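Local coordinates for putative cellulase CEL6 (Mycobacterium tuberculosis, PDB 1UP3), which probably cleaves internal beta-1,4 linkages of cellulose, as an endoglucanase of glycoside hydrolase family 6, at residues T38-W43 and W259-P263; S190-T195 and R220-P225; S237-L241 and D287-A292; R262-S266 and G278-Y284. All blocks are in the same frame, centred on the assembly; numbering follows the deposited sequence.

In the fold
The chain carries a parallel sheet of seven strands, with 42-44 and 254-258 at its two ends. Contact 1 links the chain entering the first to the loop leaving the last. Contact 2, between those segments in sequence, joins the loops after 184-187 and 213-217 and reaches the bound sugar through N191. Contact 3 sets a later part of the 213-217 loop on helix 282-291; its segments alternate with those of contact 1. Contact 4 falls between the segments of contact 3 and leads into that helix. Contacts 1 and 4 share R262 and P263; contacts 2 and 3 have centres about 10 Å apart. Together they tie the last helix to the sugar-site loops and the barrel's edge.

Contact 1. Residues T38-W43 and W259-P263; sequences TPQSYW and WIKRP
The edges of the family 6 barrel are bridged here, where T38-W43 enters strand 42-44 and W259-P263 follows strand 254-258. No regular strand pairing joins them; side chains and waters do most of the bonding. The carbonyl O of I260 takes two donors from the same face of its plane. W43 NE1 reaches it at 2.9 Å in a fairly straight bond (164°), with the oxygen in the indole plane. S41 OG reaches it at 2.7 Å in the conformer described here; S41 and Q40 each have a second one. S41 OG also bonds T74 of the next strand.

R262 runs back across the joint with its chain extended from CG to NE. NE donates to S41 O at 2.7 Å, coming from above the carbonyl plane, and NH2 adds a weak bond to the same oxygen. NH2 also lies at the edge of the Y42 ring. NH1 forms a salt bridge with D13, which fixes the far end of the guanidinium.

T38 CG2 sits over one face of W259, 3.5 Å from the centroid of the six-membered ring. With OG1 beside the backbone N (chi1 -55°), where it bonds S34 O, CG2 stands anti to that N. Q40 OE1 lies 3.3 Å from R262 CB. A water links Q40 OE1 (2.7 Å) to P263 O (2.8 Å).

Y42 stacks on Y60 and lines a pocket holding a glycol, probably from the crystallisation liquor. Closure between first and last strands by loops and side chains fits the distorted seven-stranded barrel of family 6 cellulases.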
loop_
_atom_site.group_PDB
_atom_site.type_symbol
_atom_site.label_atom_id
_atom_site.label_comp_id
_atom_site.label_asym_id
_atom_site.label_seq_id
_atom_site.Cartn_x
_atom_site.Cartn_y
_atom_site.Cartn_z
ATOM N N THR A 38 5.202 8.408 12.549
ATOM C CA THR A 38 5.635 8.307 11.143
ATOM C C THR A 38 4.396 8.147 10.283
ATOM O O THR A 38 3.569 7.259 10.534
ATOM C CB THR A 38 6.557 7.085 10.961
ATOM O OG1 THR A 38 7.647 7.197 11.892
ATOM C CG2 THR A 38 7.222 7.096 9.626
ATOM N N PRO A 39 4.270 8.929 9.221
ATOM C CA PRO A 39 3.085 8.792 8.349
ATOM C C PRO A 39 3.035 7.449 7.617
ATOM O O PRO A 39 4.070 6.976 7.099
ATOM C CB PRO A 39 3.236 9.934 7.344
ATOM C CG PRO A 39 4.643 10.342 7.422
ATOM C CD PRO A 39 5.220 9.955 8.730
ATOM N N GLN A 40 1.854 6.834 7.554
ATOM C CA GLN A 40 1.744 5.505 6.940
ATOM C C GLN A 40 0.730 5.576 5.788
ATOM O O GLN A 40 0.785 6.502 5.012
ATOM C CB GLN A 40 1.519 4.431 8.022
ATOM C CG GLN A 40 2.750 4.390 8.932
ATOM C CD GLN A 40 2.524 3.725 10.277
ATOM O OE1 GLN A 40 1.903 2.691 10.349
ATOM N NE2 GLN A 40 3.058 4.319 11.332
ATOM N N SER A 41 -0.137 4.601 5.619
ATOM C CA SER A 41 -1.285 4.751 4.702
ATOM C C SER A 41 -2.479 4.181 5.415
ATOM O O SER A 41 -2.338 3.328 6.315
ATOM C CB SER A 41 -1.100 4.023 3.360
ATOM O OG SER A 41 -1.206 2.615 3.527
ATOM N N TYR A 42 -3.666 4.629 5.027
ATOM C CA TYR A 42 -4.923 4.193 5.621
ATOM C C TYR A 42 -5.577 3.189 4.669
ATOM O O TYR A 42 -5.896 3.518 3.555
ATOM C CB TYR A 42 -5.809 5.427 5.857
ATOM C CG TYR A 42 -7.058 5.139 6.657
ATOM C CD1 TYR A 42 -7.003 5.029 8.041
ATOM C CD2 TYR A 42 -8.273 4.999 6.049
ATOM C CE1 TYR A 42 -8.139 4.772 8.798
ATOM C CE2 TYR A 42 -9.431 4.738 6.805
ATOM C CZ TYR A 42 -9.349 4.620 8.165
ATOM O OH TYR A 42 -10.492 4.340 8.912
ATOM N N TRP A 43 -5.778 1.955 5.148
ATOM C CA TRP A 43 -6.255 0.878 4.298
ATOM C C TRP A 43 -7.772 0.787 4.363
ATOM O O TRP A 43 -8.343 0.733 5.484
ATOM C CB TRP A 43 -5.665 -0.442 4.754
ATOM C CG TRP A 43 -4.180 -0.611 4.504
ATOM C CD1 TRP A 43 -3.171 0.186 4.945
ATOM C CD2 TRP A 43 -3.568 -1.594 3.678
ATOM N NE1 TRP A 43 -1.958 -0.295 4.495
ATOM C CE2 TRP A 43 -2.180 -1.384 3.705
ATOM C CE3 TRP A 43 -4.064 -2.677 2.934
ATOM C CZ2 TRP A 43 -1.282 -2.183 3.015
ATOM C CZ3 TRP A 43 -3.177 -3.483 2.262
ATOM C CH2 TRP A 43 -1.782 -3.228 2.297
ATOM N N TRP A 259 5.528 4.547 3.775
ATOM C CA TRP A 259 5.196 3.372 4.609
ATOM C C TRP A 259 3.753 3.012 4.278
ATOM O O TRP A 259 2.837 3.713 4.704
ATOM C CB TRP A 259 5.368 3.663 6.099
ATOM C CG TRP A 259 6.788 3.711 6.550
ATOM C CD1 TRP A 259 7.929 3.764 5.767
ATOM C CD2 TRP A 259 7.237 3.716 7.907
ATOM N NE1 TRP A 259 9.034 3.853 6.570
ATOM C CE2 TRP A 259 8.648 3.783 7.882
ATOM C CE3 TRP A 259 6.591 3.636 9.138
ATOM C CZ2 TRP A 259 9.419 3.823 9.051
ATOM C CZ3 TRP A 259 7.371 3.649 10.309
ATOM C CH2 TRP A 259 8.761 3.752 10.236
ATOM N N ILE A 260 3.573 2.022 3.415
ATOM C CA ILE A 260 2.245 1.625 2.960
ATOM C C ILE A 260 1.654 0.620 3.943
ATOM O O ILE A 260 0.644 0.901 4.603
ATOM C CB ILE A 260 2.292 1.170 1.481
ATOM C CG1 ILE A 260 2.841 2.324 0.640
ATOM C CG2 ILE A 260 0.858 0.773 1.033
ATOM C CD1 ILE A 260 3.029 2.034 -0.806
ATOM N N LYS A 261 2.307 -0.523 4.101
ATOM C CA LYS A 261 2.050 -1.393 5.227
ATOM C C LYS A 261 2.298 -0.630 6.522
ATOM O O LYS A 261 3.215 0.182 6.580
ATOM C CB LYS A 261 2.978 -2.610 5.144
ATOM C CG LYS A 261 3.067 -3.508 6.379
ATOM C CD LYS A 261 1.871 -4.352 6.525
ATOM C CE LYS A 261 1.944 -5.137 7.834
ATOM N NZ LYS A 261 0.950 -6.229 7.848
ATOM N N ARG A 262 1.454 -0.886 7.537
ATOM C CA ARG A 262 1.596 -0.269 8.848
ATOM C C ARG A 262 2.409 -1.179 9.775
ATOM O O ARG A 262 1.924 -2.249 10.167
ATOM C CB ARG A 262 0.222 -0.014 9.450
ATOM C CG ARG A 262 -0.594 1.075 8.722
ATOM C CD ARG A 262 -1.795 1.657 9.511
ATOM N NE ARG A 262 -2.201 2.957 8.962
ATOM C CZ ARG A 262 -3.038 3.859 9.543
ATOM N NH1 ARG A 262 -3.599 3.681 10.727
ATOM N NH2 ARG A 262 -3.306 4.969 8.901
ATOM N N PRO A 263 3.636 -0.780 10.131
ATOM C CA PRO A 263 4.482 -1.619 11.010
ATOM C C PRO A 263 3.781 -1.941 12.282
ATOM O O PRO A 263 3.233 -1.074 12.945
ATOM C CB PRO A 263 5.705 -0.750 11.300
ATOM C CG PRO A 263 5.792 0.148 10.119
ATOM C CD PRO A 263 4.357 0.452 9.739
HETATM O O HOH W 1 3.804 6.864 4.305
HETATM O O HOH W 2 1.761 1.243 12.571
#

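Contact 2. Residues S190-T195 and R220-P225; sequences SNFYTT and RNGAGP. With BGC (beta-D-glucopyranose), chain B.
F192 and N221 bring their CA atoms within 4.3 Å, where two loops run side by side after the family 6 barrel strands 184-187 and 213-217. The first leads into helix 195-208; the second belongs to the long loop toward strand 254-258. N191 places them beside the bound sugar. N221 to G224 forms a type I beta turn.

N221 holds the turn to the other loop. Its ND2 donates to Y193 O at 2.9 Å and to T195 OG1 at 3.0 Å. Y193 O lies in the amide plane. With CG set between the backbone N and the carbonyl carbon (chi1 79°), the amide faces the start of helix 195-208, where T194 is the N-cap.

F192 meets R220 with the end of its ring. CZ lies over the centre of one guanidinium face, 3.3 Å from R220 CZ, and the two planes are 42° apart. R220 O touches the ring edge. NH2 gives a weak bond to S190 O, but its main partner is D267, by a salt bridge. Two waters join N191 O to R220, one at NE and one at the backbone N.

P225 CG packs 3.8 Å from Y193 CD1.

N191 uses both ends of its amide. OD1 takes the backbone N of F192 on a lone pair at 2.7 Å. ND2 donates to glucose O6 at 2.8 Å, nearly straight at 174°.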
loop_
_atom_site.group_PDB
_atom_site.type_symbol
_atom_site.label_atom_id
_atom_site.label_comp_id
_atom_site.label_asym_id
_atom_site.label_seq_id
_atom_site.Cartn_x
_atom_site.Cartn_y
_atom_site.Cartn_z
ATOM N N SER A 190 3.996 -4.272 1.842
ATOM C CA SER A 190 4.021 -5.313 2.827
ATOM C C SER A 190 5.171 -6.278 2.712
ATOM O O SER A 190 5.110 -7.323 3.333
ATOM C CB SER A 190 2.681 -6.071 2.887
ATOM O OG SER A 190 1.619 -5.160 3.005
ATOM N N ASN A 191 6.191 -5.961 1.933
ATOM C CA ASN A 191 7.353 -6.861 1.841
ATOM C C ASN A 191 8.609 -6.168 2.361
ATOM O O ASN A 191 8.521 -5.168 3.050
ATOM C CB ASN A 191 7.458 -7.422 0.430
ATOM C CG ASN A 191 7.958 -8.840 0.422
ATOM O OD1 ASN A 191 9.071 -9.106 0.874
ATOM N ND2 ASN A 191 7.136 -9.777 -0.101
ATOM N N PHE A 192 9.753 -6.750 2.067
ATOM C CA PHE A 192 10.970 -6.518 2.823
ATOM C C PHE A 192 12.193 -6.314 1.954
ATOM O O PHE A 192 13.287 -6.225 2.515
ATOM C CB PHE A 192 11.198 -7.722 3.787
ATOM C CG PHE A 192 10.033 -8.007 4.698
ATOM C CD1 PHE A 192 9.899 -7.364 5.906
ATOM C CD2 PHE A 192 9.027 -8.886 4.293
ATOM C CE1 PHE A 192 8.786 -7.612 6.716
ATOM C CE2 PHE A 192 7.915 -9.109 5.086
ATOM C CZ PHE A 192 7.790 -8.487 6.270
ATOM N N TYR A 193 12.035 -6.265 0.618
ATOM C CA TYR A 193 13.199 -6.184 -0.255
ATOM C C TYR A 193 13.861 -4.807 -0.152
ATOM O O TYR A 193 13.202 -3.827 0.110
ATOM C CB TYR A 193 12.836 -6.554 -1.695
ATOM C CG TYR A 193 12.366 -7.972 -1.796
ATOM C CD1 TYR A 193 13.279 -9.006 -1.685
ATOM C CD2 TYR A 193 11.004 -8.290 -1.895
ATOM C CE1 TYR A 193 12.863 -10.326 -1.701
ATOM C CE2 TYR A 193 10.585 -9.616 -1.896
ATOM C CZ TYR A 193 11.502 -10.610 -1.788
ATOM O OH TYR A 193 11.081 -11.931 -1.781
ATOM N N THR A 194 15.186 -4.754 -0.354
ATOM C CA THR A 194 15.917 -3.524 -0.203
ATOM C C THR A 194 15.448 -2.459 -1.187
ATOM O O THR A 194 15.016 -2.757 -2.324
ATOM C CB THR A 194 17.450 -3.704 -0.356
ATOM O OG1 THR A 194 17.776 -4.120 -1.715
ATOM C CG2 THR A 194 17.969 -4.727 0.607
ATOM N N THR A 195 15.564 -1.218 -0.763
ATOM C CA THR A 195 15.227 -0.099 -1.620
ATOM C C THR A 195 16.003 -0.108 -2.920
ATOM O O THR A 195 15.438 0.105 -3.990
ATOM C CB THR A 195 15.488 1.163 -0.889
ATOM O OG1 THR A 195 14.621 1.216 0.269
ATOM C CG2 THR A 195 15.211 2.380 -1.733
ATOM N N ARG A 220 9.353 -1.794 6.234
ATOM C CA ARG A 220 9.957 -2.930 6.922
ATOM C C ARG A 220 11.205 -3.459 6.244
ATOM O O ARG A 220 11.551 -4.630 6.447
ATOM C CB ARG A 220 8.936 -4.046 7.097
ATOM C CG ARG A 220 7.703 -3.607 7.954
ATOM C CD ARG A 220 6.782 -4.761 8.359
ATOM N NE ARG A 220 6.138 -5.380 7.195
ATOM C CZ ARG A 220 5.410 -6.458 7.264
ATOM N NH1 ARG A 220 5.196 -7.044 8.451
ATOM N NH2 ARG A 220 4.841 -6.925 6.163
ATOM N N ASN A 221 11.863 -2.645 5.412
ATOM C CA ASN A 221 12.973 -3.129 4.563
ATOM C C ASN A 221 14.372 -2.678 4.947
ATOM O O ASN A 221 15.321 -2.795 4.149
ATOM C CB ASN A 221 12.688 -2.860 3.081
ATOM C CG ASN A 221 12.958 -1.421 2.680
ATOM O OD1 ASN A 221 13.052 -0.524 3.541
ATOM N ND2 ASN A 221 13.111 -1.177 1.374
ATOM N N GLY A 222 14.533 -2.177 6.170
ATOM C CA GLY A 222 15.821 -1.665 6.618
ATOM C C GLY A 222 16.902 -2.705 6.737
ATOM O O GLY A 222 18.090 -2.339 6.719
ATOM N N ALA A 223 16.537 -3.990 6.861
ATOM C CA ALA A 223 17.523 -5.068 6.965
ATOM C C ALA A 223 17.363 -6.036 5.792
ATOM O O ALA A 223 17.862 -7.162 5.811
ATOM C CB ALA A 223 17.373 -5.813 8.305
ATOM N N GLY A 224 16.631 -5.600 4.754
ATOM C CA GLY A 224 16.351 -6.480 3.646
ATOM C C GLY A 224 15.444 -7.638 4.040
ATOM O O GLY A 224 14.820 -7.637 5.119
ATOM N N PRO A 225 15.313 -8.603 3.147
ATOM C CA PRO A 225 14.401 -9.737 3.339
ATOM C C PRO A 225 15.000 -10.878 4.198
ATOM O O PRO A 225 16.222 -11.021 4.312
ATOM C CB PRO A 225 14.149 -10.186 1.913
ATOM C CG PRO A 225 15.454 -9.948 1.242
ATOM C CD PRO A 225 15.964 -8.642 1.833
HETATM C C2 BGC B . 1.263 -12.847 0.017
HETATM C C3 BGC B . 0.473 -11.583 0.326
HETATM C C4 BGC B . 1.414 -10.445 0.724
HETATM C C5 BGC B . 2.513 -10.315 -0.353
HETATM C C6 BGC B . 3.589 -9.301 0.060
HETATM C C1 BGC B . 2.337 -12.549 -1.035
HETATM O O2 BGC B . 0.395 -13.924 -0.383
HETATM O O3 BGC B . -0.502 -11.804 1.332
HETATM O O4 BGC B . 0.730 -9.196 0.864
HETATM O O5 BGC B . 3.196 -11.541 -0.561
HETATM O O6 BGC B . 4.542 -9.137 -0.972
HETATM O O HOH W 3 6.384 -4.026 4.736
HETATM O O HOH W 4 9.258 -2.507 3.346
HETATM O O HOH W 5 16.487 -1.221 2.169
#

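Contact 3. Residues S237-L241 and D287-A292; sequences SGRAL and DLAHNA
N291 and R239, with L241 and L288, carry this contact between a loop, S237-L241, and the last turn of helix 282-291. N291 ND2 donates to R239 O at 2.9 Å (162°). The oxygen lies in the amide plane, while the donor stands above the carbonyl plane. L241 N donates to L288 O at 3.2 Å. The helix end thus gains an extra backbone bond.

The leucines pack at about a right angle. L241 CD2 touches L288 CB at 3.8 Å, and CD1 rests 3.6 Å from A289 CA. A240 CB fills in against N291 C at 3.7 Å. L288 CD2 touches R239 O.

A water between G238 N (2.8 Å) and N291 ND2 (3.0 Å) completes the polar seam. Behind it, R239 bends back on its own loop. NE and NH2 grip S237 O side-on, and NH1 goes to G224 O. R239 N binds a glycol, probably from the crystallisation liquor.

A240 bonds G222 of the same long loop, nearer strand 213-217, through the backbone. Helix 30-36 also meets the contact, with V35 against L241 and E31 against A289.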
loop_
_atom_site.group_PDB
_atom_site.type_symbol
_atom_site.label_atom_id
_atom_site.label_comp_id
_atom_site.label_asym_id
_atom_site.label_seq_id
_atom_site.Cartn_x
_atom_site.Cartn_y
_atom_site.Cartn_z
ATOM N N SER A 237 10.908 -12.762 11.468
ATOM C CA SER A 237 11.713 -12.102 12.471
ATOM C C SER A 237 12.958 -11.476 11.834
ATOM O O SER A 237 13.294 -11.718 10.669
ATOM C CB SER A 237 12.080 -13.093 13.574
ATOM O OG SER A 237 12.911 -14.098 13.039
ATOM N N GLY A 238 13.633 -10.640 12.620
ATOM C CA GLY A 238 14.894 -10.019 12.237
ATOM C C GLY A 238 14.828 -8.904 11.196
ATOM O O GLY A 238 15.857 -8.497 10.640
ATOM N N ARG A 239 13.620 -8.434 10.893
ATOM C CA ARG A 239 13.422 -7.336 9.945
ATOM C C ARG A 239 13.470 -6.002 10.689
ATOM O O ARG A 239 13.213 -5.942 11.876
ATOM C CB ARG A 239 12.084 -7.468 9.205
ATOM C CG ARG A 239 11.871 -8.794 8.463
ATOM C CD ARG A 239 13.010 -9.248 7.571
ATOM N NE ARG A 239 13.900 -10.151 8.264
ATOM C CZ ARG A 239 15.213 -10.271 8.058
ATOM N NH1 ARG A 239 15.899 -9.504 7.223
ATOM N NH2 ARG A 239 15.865 -11.179 8.749
ATOM N N ALA A 240 13.695 -4.914 9.960
ATOM C CA ALA A 240 13.852 -3.600 10.567
ATOM C C ALA A 240 13.049 -2.591 9.796
ATOM O O ALA A 240 12.920 -2.714 8.579
ATOM C CB ALA A 240 15.325 -3.225 10.542
ATOM N N LEU A 241 12.555 -1.574 10.489
ATOM C CA LEU A 241 12.006 -0.405 9.813
ATOM C C LEU A 241 13.018 0.093 8.792
ATOM O O LEU A 241 14.258 0.127 9.064
ATOM C CB LEU A 241 11.766 0.717 10.805
ATOM C CG LEU A 241 10.837 0.435 11.970
ATOM C CD1 LEU A 241 10.867 1.657 12.884
ATOM C CD2 LEU A 241 9.435 0.118 11.506
ATOM N N ASP A 287 9.762 -4.693 17.871
ATOM C CA ASP A 287 10.878 -5.451 17.303
ATOM C C ASP A 287 11.417 -4.821 15.993
ATOM O O ASP A 287 12.636 -4.717 15.793
ATOM C CB ASP A 287 10.504 -6.916 17.092
ATOM C CG ASP A 287 10.257 -7.683 18.421
ATOM O OD1 ASP A 287 10.572 -7.187 19.529
ATOM O OD2 ASP A 287 9.741 -8.811 18.439
ATOM N N LEU A 288 10.508 -4.394 15.107
ATOM C CA LEU A 288 10.929 -3.703 13.886
ATOM C C LEU A 288 11.755 -2.449 14.200
ATOM O O LEU A 288 12.774 -2.209 13.567
ATOM C CB LEU A 288 9.721 -3.312 13.029
ATOM C CG LEU A 288 9.050 -4.507 12.328
ATOM C CD1 LEU A 288 7.662 -4.125 11.912
ATOM C CD2 LEU A 288 9.839 -4.974 11.091
ATOM N N ALA A 289 11.309 -1.667 15.177
ATOM C CA ALA A 289 12.048 -0.464 15.605
ATOM C C ALA A 289 13.367 -0.804 16.295
ATOM O O ALA A 289 14.418 -0.192 15.988
ATOM C CB ALA A 289 11.184 0.361 16.551
ATOM N N HIS A 290 13.344 -1.762 17.227
ATOM C CA HIS A 290 14.580 -2.224 17.874
ATOM C C HIS A 290 15.620 -2.682 16.871
ATOM O O HIS A 290 16.813 -2.409 17.027
ATOM C CB HIS A 290 14.271 -3.395 18.824
ATOM C CG HIS A 290 15.418 -3.807 19.684
ATOM N ND1 HIS A 290 15.857 -3.050 20.751
ATOM C CD2 HIS A 290 16.225 -4.895 19.629
ATOM C CE1 HIS A 290 16.877 -3.666 21.327
ATOM N NE2 HIS A 290 17.121 -4.785 20.665
ATOM N N ASN A 291 15.202 -3.448 15.866
ATOM C CA ASN A 291 16.128 -3.937 14.861
ATOM C C ASN A 291 16.697 -2.824 13.988
ATOM O O ASN A 291 17.755 -3.011 13.375
ATOM C CB ASN A 291 15.464 -5.024 14.007
ATOM C CG ASN A 291 15.136 -6.303 14.817
ATOM O OD1 ASN A 291 15.693 -6.532 15.913
ATOM N ND2 ASN A 291 14.242 -7.132 14.277
ATOM N N ALA A 292 15.991 -1.687 13.943
ATOM C CA ALA A 292 16.471 -0.483 13.244
ATOM C C ALA A 292 17.352 0.360 14.182
ATOM O O ALA A 292 17.719 1.491 13.835
ATOM C CB ALA A 292 15.294 0.348 12.737
HETATM O O HOH W 6 13.301 -9.747 15.304
#

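Contact 4. Residues R262-S266 and G278-Y284; sequences RPGES and GRFVSQY
G278 opens G278-Y284 by giving its N-H to S266 O at 2.9 Å. Its own carbonyl O lies 3.4 Å from E265 CG, and the extended glutamate chain runs on past it.

R279 takes part through its backbone. R279 O accepts S266 N at 2.8 Å and also lies near E265 CA.

F280 forms a single beta bridge with E265, as the non-hydrogen-bonded pair of a short antiparallel arrangement. CG stands anti to the backbone N (chi1 -174°), and this carries the ring to the type II turn from R262 to E265. There the ring edge meets P263 O at 3.5 Å from CE1. G264, which has no side chain, has its CA 3.8 Å from the same CE1.

V281 N donates to G264 O at 2.8 Å. V281 is the N-cap residue of the last helix.

One turn on, Y284 points back at the loop. Y284 CB lies 3.7 Å from G264 O. Its ring edge faces S266 CA, and V281 CG1 lies over the rim of one face. S266 OG is held elsewhere, by P275 O among others.

The F280 ring lodges among A17, A18 and A21 of helix 17-24, L32 of helix 30-36 and A285 of helix 282-291. P263 meets L288 of that last helix, so the loop after strand 254-258 lies directly against it.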
loop_
_atom_site.group_PDB
_atom_site.type_symbol
_atom_site.label_atom_id
_atom_site.label_comp_id
_atom_site.label_asym_id
_atom_site.label_seq_id
_atom_site.Cartn_x
_atom_site.Cartn_y
_atom_site.Cartn_z
ATOM N N ARG A 262 1.454 -0.886 7.537
ATOM C CA ARG A 262 1.596 -0.269 8.848
ATOM C C ARG A 262 2.409 -1.179 9.775
ATOM O O ARG A 262 1.924 -2.249 10.167
ATOM C CB ARG A 262 0.222 -0.014 9.450
ATOM C CG ARG A 262 -0.594 1.075 8.722
ATOM C CD ARG A 262 -1.795 1.657 9.511
ATOM N NE ARG A 262 -2.201 2.957 8.962
ATOM C CZ ARG A 262 -3.038 3.859 9.543
ATOM N NH1 ARG A 262 -3.599 3.681 10.727
ATOM N NH2 ARG A 262 -3.306 4.969 8.901
ATOM N N PRO A 263 3.636 -0.780 10.131
ATOM C CA PRO A 263 4.482 -1.619 11.010
ATOM C C PRO A 263 3.781 -1.941 12.282
ATOM O O PRO A 263 3.233 -1.074 12.945
ATOM C CB PRO A 263 5.705 -0.750 11.300
ATOM C CG PRO A 263 5.792 0.148 10.119
ATOM C CD PRO A 263 4.357 0.452 9.739
ATOM N N GLY A 264 3.813 -3.224 12.634
ATOM C CA GLY A 264 3.128 -3.713 13.819
ATOM C C GLY A 264 1.918 -4.547 13.477
ATOM O O GLY A 264 1.555 -5.443 14.225
ATOM N N GLU A 265 1.314 -4.324 12.310
ATOM C CA GLU A 265 0.177 -5.158 11.886
ATOM C C GLU A 265 0.633 -6.538 11.454
ATOM O O GLU A 265 1.653 -6.677 10.754
ATOM C CB GLU A 265 -0.579 -4.497 10.738
ATOM C CG GLU A 265 -1.447 -3.373 11.194
ATOM C CD GLU A 265 -2.244 -2.824 10.003
ATOM O OE1 GLU A 265 -2.313 -3.495 8.919
ATOM O OE2 GLU A 265 -2.787 -1.790 10.128
ATOM N N SER A 266 -0.070 -7.573 11.921
ATOM C CA SER A 266 0.245 -8.941 11.551
ATOM C C SER A 266 -0.003 -9.166 10.066
ATOM O O SER A 266 -0.937 -8.637 9.496
ATOM C CB SER A 266 -0.576 -9.936 12.358
ATOM O OG SER A 266 -0.273 -11.265 11.949
ATOM N N GLY A 278 -3.755 -7.970 9.684
ATOM C CA GLY A 278 -4.170 -6.607 9.941
ATOM C C GLY A 278 -4.294 -6.175 11.390
ATOM O O GLY A 278 -4.398 -4.967 11.686
ATOM N N ARG A 279 -4.264 -7.141 12.305
ATOM C CA ARG A 279 -4.335 -6.855 13.721
ATOM C C ARG A 279 -2.993 -6.271 14.174
ATOM O O ARG A 279 -1.933 -6.834 13.929
ATOM C CB ARG A 279 -4.618 -8.149 14.498
ATOM C CG ARG A 279 -4.267 -8.128 15.946
ATOM C CD ARG A 279 -5.345 -7.661 16.916
ATOM N NE ARG A 279 -6.690 -7.484 16.375
ATOM C CZ ARG A 279 -7.521 -8.464 16.020
ATOM N NH1 ARG A 279 -7.144 -9.737 16.088
ATOM N NH2 ARG A 279 -8.730 -8.168 15.556
ATOM N N PHE A 280 -3.053 -5.136 14.863
ATOM C CA PHE A 280 -1.853 -4.508 15.392
ATOM C C PHE A 280 -1.299 -5.274 16.580
ATOM O O PHE A 280 -2.033 -5.613 17.520
ATOM C CB PHE A 280 -2.132 -3.059 15.827
ATOM C CG PHE A 280 -0.913 -2.335 16.237
ATOM C CD1 PHE A 280 -0.059 -1.769 15.298
ATOM C CD2 PHE A 280 -0.572 -2.218 17.577
ATOM C CE1 PHE A 280 1.097 -1.091 15.682
ATOM C CE2 PHE A 280 0.606 -1.535 17.962
ATOM C CZ PHE A 280 1.431 -0.990 17.032
ATOM N N VAL A 281 0.001 -5.499 16.564
ATOM C CA VAL A 281 0.707 -6.211 17.618
ATOM C C VAL A 281 1.832 -5.305 18.087
ATOM O O VAL A 281 2.833 -5.108 17.373
ATOM C CB VAL A 281 1.305 -7.537 17.107
ATOM C CG1 VAL A 281 1.961 -8.315 18.243
ATOM C CG2 VAL A 281 0.250 -8.357 16.440
ATOM N N SER A 282 1.712 -4.755 19.300
ATOM C CA SER A 282 2.757 -3.824 19.761
ATOM C C SER A 282 4.155 -4.423 19.684
ATOM O O SER A 282 5.127 -3.744 19.329
ATOM C CB SER A 282 2.504 -3.322 21.195
ATOM O OG SER A 282 1.436 -2.406 21.217
ATOM N N GLN A 283 4.309 -5.685 20.086
ATOM C CA GLN A 283 5.598 -6.355 20.071
ATOM C C GLN A 283 6.216 -6.364 18.677
ATOM O O GLN A 283 7.413 -6.228 18.539
ATOM C CB GLN A 283 5.478 -7.802 20.595
ATOM C CG GLN A 283 6.822 -8.513 20.660
ATOM C CD GLN A 283 7.627 -8.000 21.794
ATOM O OE1 GLN A 283 7.171 -8.071 22.941
ATOM N NE2 GLN A 283 8.794 -7.402 21.511
ATOM N N TYR A 284 5.403 -6.567 17.648
ATOM C CA TYR A 284 5.901 -6.548 16.276
ATOM C C TYR A 284 6.457 -5.172 15.903
ATOM O O TYR A 284 7.570 -5.087 15.318
ATOM C CB TYR A 284 4.819 -6.946 15.282
ATOM C CG TYR A 284 4.464 -8.434 15.234
ATOM C CD1 TYR A 284 4.995 -9.355 16.134
ATOM C CD2 TYR A 284 3.493 -8.858 14.366
ATOM C CE1 TYR A 284 4.634 -10.683 16.078
ATOM C CE2 TYR A 284 3.114 -10.210 14.285
ATOM C CZ TYR A 284 3.704 -11.105 15.132
ATOM O OH TYR A 284 3.344 -12.454 15.079
#